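Local coordinates for macro domain-containing protein (Thermosipho africanus, PDB 7OMU) that pairs an N-terminal domain of the DarT family with a macro domain, which holds adenosine-5-diphosphoribose in this model, at residues 233-245 with 346-358. The protein carries 1 engineered substitution. Sequence-based numbering, arbitrary orientation.
Sequences DMFFSRMQTLTVS and EGIKSLAVPALGC. With APR (adenosine-5-diphosphoribose), chain C.
Ala352 O is gripped twice by Thr243: the backbone N arrives at 2.8 Å, almost in line with the C=O bond, and Thr243 OG1 at 3.0 Å from above the carbonyl plane. Thr243 chi1 of -44° sets OG1 beside its own N, which brings both donors to one acceptor. The bonds join neighbouring parallel strands, 241-245 and 351-354, inside the mixed sheet of the macro domain. Ala352 N returns a nearly straight bond to Thr241 O (2.9 Å, 172°), and Thr241 N is held by Ser350 O. Where the pairing begins, Ser350 OG accepts from Gln240 N at 2.8 Å. Gln240 OE1 takes Thr241 OG1 and, weakly, Lys349 N, while its NE2 is hydrogen-bonded to Gln311 OE1. Thr241 CG2 meets Leu351 CD1 on the face covered by helix 365-376. On the other face, Ala352 CB lies against CG of both Met234 and Met239. At the far end the segments line the pocket of adenosine-5-diphosphoribose: Asp233 OD1 accepts from adenine N6, Met234 N donates to adenine N1 (3.1 Å), and Gly357 N bonds weakly to diphosphate O2B. Met234 SD, at the bent end of its chain, meets Pro354 CD at 3.8 Å.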
ATOM      1  N   ASP A 233      -2.794   0.586  -6.685  1.00 83.47           N
ATOM      2  CA  ASP A 233      -3.774   0.947  -5.628  1.00 84.45           C
ATOM      3  C   ASP A 233      -3.904   2.470  -5.578  1.00 85.79           C
ATOM      4  O   ASP A 233      -2.916   3.134  -5.244  1.00 87.30           O
ATOM      5  CB  ASP A 233      -3.339   0.391  -4.273  1.00 84.86           C
ATOM      6  CG  ASP A 233      -4.456   0.352  -3.250  1.00 85.70           C
ATOM      7  OD1 ASP A 233      -5.461   1.059  -3.451  1.00 86.48           O
ATOM      8  OD2 ASP A 233      -4.303  -0.391  -2.254  1.00 89.00           O
ATOM      9  N   MET A 234      -5.086   2.988  -5.910  1.00 88.27           N
ATOM     10  CA  MET A 234      -5.405   4.438  -5.955  1.00 87.63           C
ATOM     11  C   MET A 234      -5.099   5.087  -4.599  1.00 85.57           C
ATOM     12  O   MET A 234      -4.583   6.219  -4.592  1.00 81.11           O
ATOM     13  CB  MET A 234      -6.887   4.635  -6.287  1.00 89.56           C
ATOM     14  CG  MET A 234      -7.283   6.084  -6.460  1.00 92.37           C
ATOM     15  SD  MET A 234      -8.965   6.249  -7.081  1.00 92.37           S
ATOM     16  CE  MET A 234      -9.884   5.611  -5.682  1.00 95.52           C
ATOM     17  N   PHE A 235      -5.406   4.395  -3.497  1.00 84.97           N
ATOM     18  CA  PHE A 235      -5.390   4.961  -2.121  1.00 87.30           C
ATOM     19  C   PHE A 235      -3.944   5.107  -1.631  1.00 88.11           C
ATOM     20  O   PHE A 235      -3.705   5.896  -0.692  1.00 88.46           O
ATOM     21  CB  PHE A 235      -6.273   4.121  -1.200  1.00 86.26           C
ATOM     22  CG  PHE A 235      -7.705   4.046  -1.663  1.00 86.07           C
ATOM     23  CD1 PHE A 235      -8.530   5.155  -1.585  1.00 90.04           C
ATOM     24  CD2 PHE A 235      -8.215   2.883  -2.215  1.00 85.44           C
ATOM     25  CE1 PHE A 235      -9.843   5.098  -2.035  1.00 90.51           C
ATOM     26  CE2 PHE A 235      -9.529   2.823  -2.654  1.00 88.14           C
ATOM     27  CZ  PHE A 235     -10.341   3.930  -2.564  1.00 89.96           C
ATOM     28  N   PHE A 236      -3.009   4.394  -2.263  1.00 87.64           N
ATOM     29  CA  PHE A 236      -1.547   4.496  -2.002  1.00 88.13           C
ATOM     30  C   PHE A 236      -0.875   5.351  -3.083  1.00 89.97           C
ATOM     31  O   PHE A 236       0.345   5.568  -2.984  1.00 92.56           O
ATOM     32  CB  PHE A 236      -0.916   3.106  -1.880  1.00 87.09           C
ATOM     33  CG  PHE A 236      -1.216   2.420  -0.572  1.00 86.27           C
ATOM     34  CD1 PHE A 236      -0.670   2.890   0.608  1.00 87.97           C
ATOM     35  CD2 PHE A 236      -2.057   1.321  -0.517  1.00 85.95           C
ATOM     36  CE1 PHE A 236      -0.952   2.271   1.815  1.00 89.03           C
ATOM     37  CE2 PHE A 236      -2.340   0.701   0.689  1.00 87.19           C
ATOM     38  CZ  PHE A 236      -1.790   1.181   1.853  1.00 88.83           C
ATOM     39  N   SER A 237      -1.626   5.832  -4.081  1.00 92.36           N
ATOM     40  CA  SER A 237      -1.212   6.996  -4.911  1.00 92.91           C
ATOM     41  C   SER A 237      -1.040   8.167  -3.950  1.00 95.55           C
ATOM     42  O   SER A 237      -1.663   8.128  -2.868  1.00101.22           O
ATOM     43  CB  SER A 237      -2.192   7.334  -6.014  1.00 91.09           C
ATOM     44  OG  SER A 237      -3.111   8.338  -5.613  1.00 87.30           O
ATOM     45  N   ARG A 238      -0.234   9.157  -4.311  1.00 96.58           N
ATOM     46  CA  ARG A 238      -0.058  10.358  -3.459  1.00101.07           C
ATOM     47  C   ARG A 238      -0.723  11.551  -4.156  1.00 98.72           C
ATOM     48  O   ARG A 238      -0.319  12.704  -3.884  1.00100.65           O
ATOM     49  CB  ARG A 238       1.425  10.517  -3.116  1.00106.13           C
ATOM     50  CG  ARG A 238       1.955   9.391  -2.240  1.00108.37           C
ATOM     51  CD  ARG A 238       3.163   9.797  -1.417  1.00113.38           C
ATOM     52  NE  ARG A 238       2.874  10.867  -0.467  1.00115.02           N
ATOM     53  CZ  ARG A 238       2.259  10.718   0.707  1.00116.07           C
ATOM     54  NH1 ARG A 238       1.832   9.531   1.107  1.00116.69           N
ATOM     55  NH2 ARG A 238       2.063  11.773   1.479  1.00117.37           N
ATOM     56  N   MET A 239      -1.743  11.285  -4.980  1.00 93.35           N
ATOM     57  CA  MET A 239      -2.599  12.340  -5.584  1.00 92.11           C
ATOM     58  C   MET A 239      -3.417  12.990  -4.462  1.00 87.80           C
ATOM     59  O   MET A 239      -3.768  12.292  -3.489  1.00 85.58           O
ATOM     60  CB  MET A 239      -3.545  11.781  -6.652  1.00 93.30           C
ATOM     61  CG  MET A 239      -2.843  11.161  -7.853  1.00 95.21           C
ATOM     62  SD  MET A 239      -1.733  12.281  -8.749  1.00 96.70           S
ATOM     63  CE  MET A 239      -0.149  11.679  -8.172  1.00 96.58           C
ATOM     64  N   GLN A 240      -3.690  14.283  -4.601  1.00 85.30           N
ATOM     65  CA  GLN A 240      -4.313  15.132  -3.553  1.00 86.56           C
ATOM     66  C   GLN A 240      -5.822  14.849  -3.493  1.00 84.55           C
ATOM     67  O   GLN A 240      -6.398  14.968  -2.402  1.00 85.54           O
ATOM     68  CB  GLN A 240      -3.970  16.594  -3.843  1.00 88.74           C
ATOM     69  CG  GLN A 240      -4.606  17.587  -2.883  1.00 92.37           C
ATOM     70  CD  GLN A 240      -5.823  18.280  -3.447  1.00 96.51           C
ATOM     71  OE1 GLN A 240      -6.356  17.924  -4.499  1.00 96.01           O
ATOM     72  NE2 GLN A 240      -6.265  19.310  -2.747  1.00100.42           N
ATOM     73  N   THR A 241      -6.439  14.492  -4.619  1.00 82.76           N
ATOM     74  CA  THR A 241      -7.892  14.205  -4.728  1.00 83.10           C
ATOM     75  C   THR A 241      -8.064  12.798  -5.302  1.00 84.32           C
ATOM     76  O   THR A 241      -7.594  12.552  -6.425  1.00 86.25           O
ATOM     77  CB  THR A 241      -8.603  15.266  -5.578  1.00 84.65           C
ATOM     78  OG1 THR A 241      -8.503  16.521  -4.902  1.00 86.33           O
ATOM     79  CG2 THR A 241     -10.060  14.944  -5.835  1.00 84.23           C
ATOM     80  N   LEU A 242      -8.694  11.909  -4.535  1.00 85.36           N
ATOM     81  CA  LEU A 242      -9.044  10.533  -4.964  1.00 83.51           C
ATOM     82  C   LEU A 242     -10.522  10.526  -5.356  1.00 81.70           C
ATOM     83  O   LEU A 242     -11.364  10.925  -4.534  1.00 80.17           O
ATOM     84  CB  LEU A 242      -8.755   9.549  -3.824  1.00 84.45           C
ATOM     85  CG  LEU A 242      -7.400   9.714  -3.133  1.00 83.89           C
ATOM     86  CD1 LEU A 242      -7.177   8.597  -2.123  1.00 83.48           C
ATOM     87  CD2 LEU A 242      -6.259   9.755  -4.144  1.00 82.68           C
ATOM     88  N   THR A 243     -10.809  10.114  -6.584  1.00 82.62           N
ATOM     89  CA  THR A 243     -12.179  10.022  -7.134  1.00 84.10           C
ATOM     90  C   THR A 243     -12.743   8.647  -6.780  1.00 84.71           C
ATOM     91  O   THR A 243     -11.977   7.678  -6.747  1.00 86.80           O
ATOM     92  CB  THR A 243     -12.167  10.315  -8.635  1.00 84.61           C
ATOM     93  OG1 THR A 243     -11.318  11.447  -8.822  1.00 85.00           O
ATOM     94  CG2 THR A 243     -13.542  10.598  -9.189  1.00 86.30           C
ATOM     95  N   VAL A 244     -14.035   8.584  -6.483  1.00 87.00           N
ATOM     96  CA  VAL A 244     -14.721   7.360  -5.994  1.00 88.32           C
ATOM     97  C   VAL A 244     -16.029   7.239  -6.769  1.00 89.81           C
ATOM     98  O   VAL A 244     -16.881   8.135  -6.625  1.00 86.29           O
ATOM     99  CB  VAL A 244     -14.959   7.443  -4.475  1.00 91.80           C
ATOM    100  CG1 VAL A 244     -15.768   6.260  -3.960  1.00 95.29           C
ATOM    101  CG2 VAL A 244     -13.652   7.573  -3.712  1.00 90.06           C
ATOM    102  N   SER A 245     -16.157   6.186  -7.581  1.00 94.08           N
ATOM    103  CA  SER A 245     -17.389   5.872  -8.345  1.00 97.09           C
ATOM    104  C   SER A 245     -18.490   5.550  -7.337  1.00 97.01           C
ATOM    105  O   SER A 245     -18.245   4.690  -6.478  1.00 95.20           O
ATOM    106  CB  SER A 245     -17.170   4.738  -9.311  1.00100.18           C
ATOM    107  OG  SER A 245     -15.786   4.568  -9.581  1.00104.13           O
ATOM    108  N   GLU A 346     -11.819  24.937  -7.294  1.00110.27           N
ATOM    109  CA  GLU A 346     -11.949  24.144  -6.039  1.00109.91           C
ATOM    110  C   GLU A 346     -10.574  23.845  -5.423  1.00105.67           C
ATOM    111  O   GLU A 346     -10.540  23.393  -4.267  1.00101.74           O
ATOM    112  CB  GLU A 346     -12.703  22.842  -6.319  1.00109.46           C
ATOM    113  CG  GLU A 346     -14.148  23.055  -6.732  1.00111.50           C
ATOM    114  CD  GLU A 346     -15.155  23.181  -5.602  1.00114.68           C
ATOM    115  OE1 GLU A 346     -14.756  23.139  -4.416  1.00115.04           O
ATOM    116  OE2 GLU A 346     -16.357  23.298  -5.912  1.00117.24           O
ATOM    117  N   GLY A 347      -9.490  24.068  -6.170  1.00104.81           N
ATOM    118  CA  GLY A 347      -8.109  23.969  -5.662  1.00105.46           C
ATOM    119  C   GLY A 347      -7.597  22.539  -5.638  1.00102.04           C
ATOM    120  O   GLY A 347      -6.762  22.231  -4.761  1.00104.07           O
ATOM    121  N   ILE A 348      -8.061  21.700  -6.569  1.00 97.86           N
ATOM    122  CA  ILE A 348      -7.556  20.313  -6.788  1.00 95.95           C
ATOM    123  C   ILE A 348      -6.135  20.412  -7.359  1.00 96.57           C
ATOM    124  O   ILE A 348      -6.003  20.866  -8.510  1.00 98.66           O
ATOM    125  CB  ILE A 348      -8.511  19.527  -7.713  1.00 94.91           C
ATOM    126  CG1 ILE A 348      -9.864  19.276  -7.042  1.00 94.44           C
ATOM    127  CG2 ILE A 348      -7.876  18.225  -8.176  1.00 95.18           C
ATOM    128  CD1 ILE A 348     -10.905  18.653  -7.945  1.00 92.90           C
ATOM    129  N   LYS A 349      -5.122  20.007  -6.584  1.00 96.21           N
ATOM    130  CA  LYS A 349      -3.679  20.108  -6.942  1.00 97.22           C
ATOM    131  C   LYS A 349      -3.288  18.943  -7.857  1.00 93.97           C
ATOM    132  O   LYS A 349      -2.469  19.164  -8.761  1.00 99.49           O
ATOM    133  CB  LYS A 349      -2.782  20.078  -5.699  1.00 98.95           C
ATOM    134  CG  LYS A 349      -3.075  21.138  -4.647  1.00102.90           C
ATOM    135  CD  LYS A 349      -2.886  22.547  -5.128  1.00108.85           C
ATOM    136  CE  LYS A 349      -2.977  23.558  -4.003  1.00112.59           C
ATOM    137  NZ  LYS A 349      -2.880  24.948  -4.511  1.00115.92           N
ATOM    138  N   SER A 350      -3.817  17.747  -7.596  1.00 89.44           N
ATOM    139  CA  SER A 350      -3.541  16.508  -8.371  1.00 87.91           C
ATOM    140  C   SER A 350      -4.702  15.522  -8.187  1.00 85.40           C
ATOM    141  O   SER A 350      -5.407  15.615  -7.172  1.00 86.25           O
ATOM    142  CB  SER A 350      -2.212  15.905  -7.985  1.00 86.87           C
ATOM    143  OG  SER A 350      -2.163  15.590  -6.604  1.00 88.73           O
ATOM    144  N   LEU A 351      -4.898  14.618  -9.145  1.00 83.92           N
ATOM    145  CA  LEU A 351      -6.148  13.827  -9.277  1.00 83.04           C
ATOM    146  C   LEU A 351      -5.836  12.358  -9.608  1.00 81.61           C
ATOM    147  O   LEU A 351      -5.032  12.097 -10.524  1.00 82.02           O
ATOM    148  CB  LEU A 351      -6.996  14.484 -10.371  1.00 83.04           C
ATOM    149  CG  LEU A 351      -8.409  13.937 -10.531  1.00 83.13           C
ATOM    150  CD1 LEU A 351      -9.252  14.240  -9.304  1.00 83.87           C
ATOM    151  CD2 LEU A 351      -9.059  14.508 -11.774  1.00 84.11           C
ATOM    152  N   ALA A 352      -6.456  11.438  -8.873  1.00 79.20           N
ATOM    153  CA  ALA A 352      -6.549  10.002  -9.210  1.00 77.90           C
ATOM    154  C   ALA A 352      -8.020   9.671  -9.471  1.00 78.48           C
ATOM    155  O   ALA A 352      -8.828   9.800  -8.538  1.00 81.98           O
ATOM    156  CB  ALA A 352      -5.980   9.158  -8.094  1.00 76.14           C
ATOM    157  N   VAL A 353      -8.360   9.297 -10.703  1.00 78.38           N
ATOM    158  CA  VAL A 353      -9.705   8.765 -11.064  1.00 78.21           C
ATOM    159  C   VAL A 353      -9.541   7.282 -11.381  1.00 77.27           C
ATOM    160  O   VAL A 353      -8.589   6.891 -12.057  1.00 77.62           O
ATOM    161  CB  VAL A 353     -10.346   9.539 -12.234  1.00 79.56           C
ATOM    162  CG1 VAL A 353     -10.400  11.037 -11.973  1.00 80.11           C
ATOM    163  CG2 VAL A 353      -9.634   9.283 -13.547  1.00 82.84           C
ATOM    164  N   PRO A 354     -10.444   6.404 -10.887  1.00 77.42           N
ATOM    165  CA  PRO A 354     -10.475   5.013 -11.321  1.00 77.00           C
ATOM    166  C   PRO A 354     -11.190   4.933 -12.670  1.00 78.39           C
ATOM    167  O   PRO A 354     -11.931   5.838 -12.979  1.00 81.75           O
ATOM    168  CB  PRO A 354     -11.289   4.328 -10.220  1.00 76.44           C
ATOM    169  CG  PRO A 354     -12.266   5.393  -9.791  1.00 77.03           C
ATOM    170  CD  PRO A 354     -11.499   6.696  -9.905  1.00 78.18           C
ATOM    171  N   ALA A 355     -10.947   3.870 -13.430  1.00 82.57           N
ATOM    172  CA  ALA A 355     -11.719   3.541 -14.650  1.00 85.18           C
ATOM    173  C   ALA A 355     -13.211   3.563 -14.295  1.00 83.10           C
ATOM    174  O   ALA A 355     -13.641   2.704 -13.514  1.00 84.92           O
ATOM    175  CB  ALA A 355     -11.274   2.202 -15.186  1.00 86.60           C
ATOM    176  N   LEU A 356     -13.958   4.536 -14.814  1.00 84.35           N
ATOM    177  CA  LEU A 356     -15.358   4.812 -14.392  1.00 88.15           C
ATOM    178  C   LEU A 356     -16.306   3.800 -15.047  1.00 92.61           C
ATOM    179  O   LEU A 356     -16.208   3.599 -16.268  1.00 94.40           O
ATOM    180  CB  LEU A 356     -15.709   6.254 -14.763  1.00 85.10           C
ATOM    181  CG  LEU A 356     -14.848   7.307 -14.069  1.00 83.01           C
ATOM    182  CD1 LEU A 356     -14.941   8.645 -14.771  1.00 84.61           C
ATOM    183  CD2 LEU A 356     -15.232   7.440 -12.608  1.00 82.26           C
ATOM    184  N   GLY A 357     -17.153   3.154 -14.244  1.00 99.34           N
ATOM    185  CA  GLY A 357     -18.158   2.175 -14.699  1.00105.60           C
ATOM    186  C   GLY A 357     -17.548   0.920 -15.306  1.00108.00           C
ATOM    187  O   GLY A 357     -18.303   0.151 -15.926  1.00109.53           O
ATOM    188  N   CYS A 358     -16.246   0.680 -15.117  1.00113.50           N
ATOM    189  CA  CYS A 358     -15.485  -0.394 -15.821  1.00121.98           C
ATOM    190  C   CYS A 358     -15.541  -1.719 -15.044  1.00125.82           C
ATOM    191  O   CYS A 358     -15.020  -2.725 -15.577  1.00131.16           O
ATOM    192  CB  CYS A 358     -14.039   0.022 -16.071  1.00123.57           C
ATOM    193  SG  CYS A 358     -13.749   0.637 -17.751  1.00125.99           S
TER
HETATM  194  N1  APR C 501      -7.150   1.118  -7.277  1.00153.55           N
HETATM  195  C2  APR C 501      -7.475   1.250  -8.570  1.00156.07           C
HETATM  196  N3  APR C 501      -8.526   0.766  -9.230  1.00158.37           N
HETATM  197  C4  APR C 501      -9.317   0.059  -8.404  1.00159.74           C
HETATM  198  C5  APR C 501      -9.115  -0.169  -7.058  1.00157.70           C
HETATM  199  C6  APR C 501      -7.965   0.396  -6.472  1.00153.78           C
HETATM  200  N6  APR C 501      -7.642   0.259  -5.188  1.00150.93           N
HETATM  201  N7  APR C 501     -10.148  -0.945  -6.544  1.00156.32           N
HETATM  202  C8  APR C 501     -10.941  -1.167  -7.567  1.00156.74           C
HETATM  203  N9  APR C 501     -10.481  -0.582  -8.729  1.00160.31           N
HETATM  204  C1' APR C 501     -11.094  -0.615 -10.059  1.00162.39           C
HETATM  205  C2' APR C 501     -11.892  -1.884 -10.348  1.00162.49           C
HETATM  206  O2' APR C 501     -11.087  -2.856 -10.980  1.00157.04           O
HETATM  207  C3' APR C 501     -13.034  -1.393 -11.249  1.00165.79           C
HETATM  208  O3' APR C 501     -12.845  -1.828 -12.590  1.00163.40           O
HETATM  209  O4' APR C 501     -12.005   0.454 -10.143  1.00164.77           O
HETATM  210  C4' APR C 501     -13.008   0.141 -11.142  1.00170.50           C
HETATM  211  C5' APR C 501     -14.315   0.806 -10.767  1.00178.70           C
HETATM  212  O5' APR C 501     -14.758   0.350  -9.452  1.00187.30           O
HETATM  213  PA  APR C 501     -16.319   0.122  -9.111  1.00191.21           P
HETATM  214  O1A APR C 501     -16.563   0.459  -7.676  1.00187.58           O
HETATM  215  O2A APR C 501     -16.739  -1.232  -9.580  1.00186.58           O
HETATM  216  O3A APR C 501     -17.039   1.240 -10.018  1.00190.68           O
HETATM  217  PB  APR C 501     -18.318   1.256 -10.995  1.00184.84           P
HETATM  218  O1B APR C 501     -18.124   0.206 -12.037  1.00180.74           O
HETATM  219  O2B APR C 501     -18.553   2.658 -11.454  1.00186.58           O
HETATM  220  O5D APR C 501     -19.500   0.812  -9.996  1.00185.84           O
HETATM  221  C5D APR C 501     -20.161   1.805  -9.159  1.00184.61           C
HETATM  222  O4D APR C 501     -20.420   0.270  -7.313  1.00183.83           O
HETATM  223  O1D APR C 501     -18.734   1.393  -6.214  1.00180.73           O
HETATM  224  C1D APR C 501     -20.065   1.034  -6.153  1.00180.63           C
HETATM  225  O2D APR C 501     -21.587   2.584  -4.942  1.00168.04           O
HETATM  226  C2D APR C 501     -20.950   2.291  -6.171  1.00178.91           C
HETATM  227  O3D APR C 501     -23.122   1.381  -6.855  1.00183.48           O
HETATM  228  C3D APR C 501     -21.946   2.042  -7.302  1.00181.32           C
HETATM  229  C4D APR C 501     -21.137   1.126  -8.227  1.00183.42           C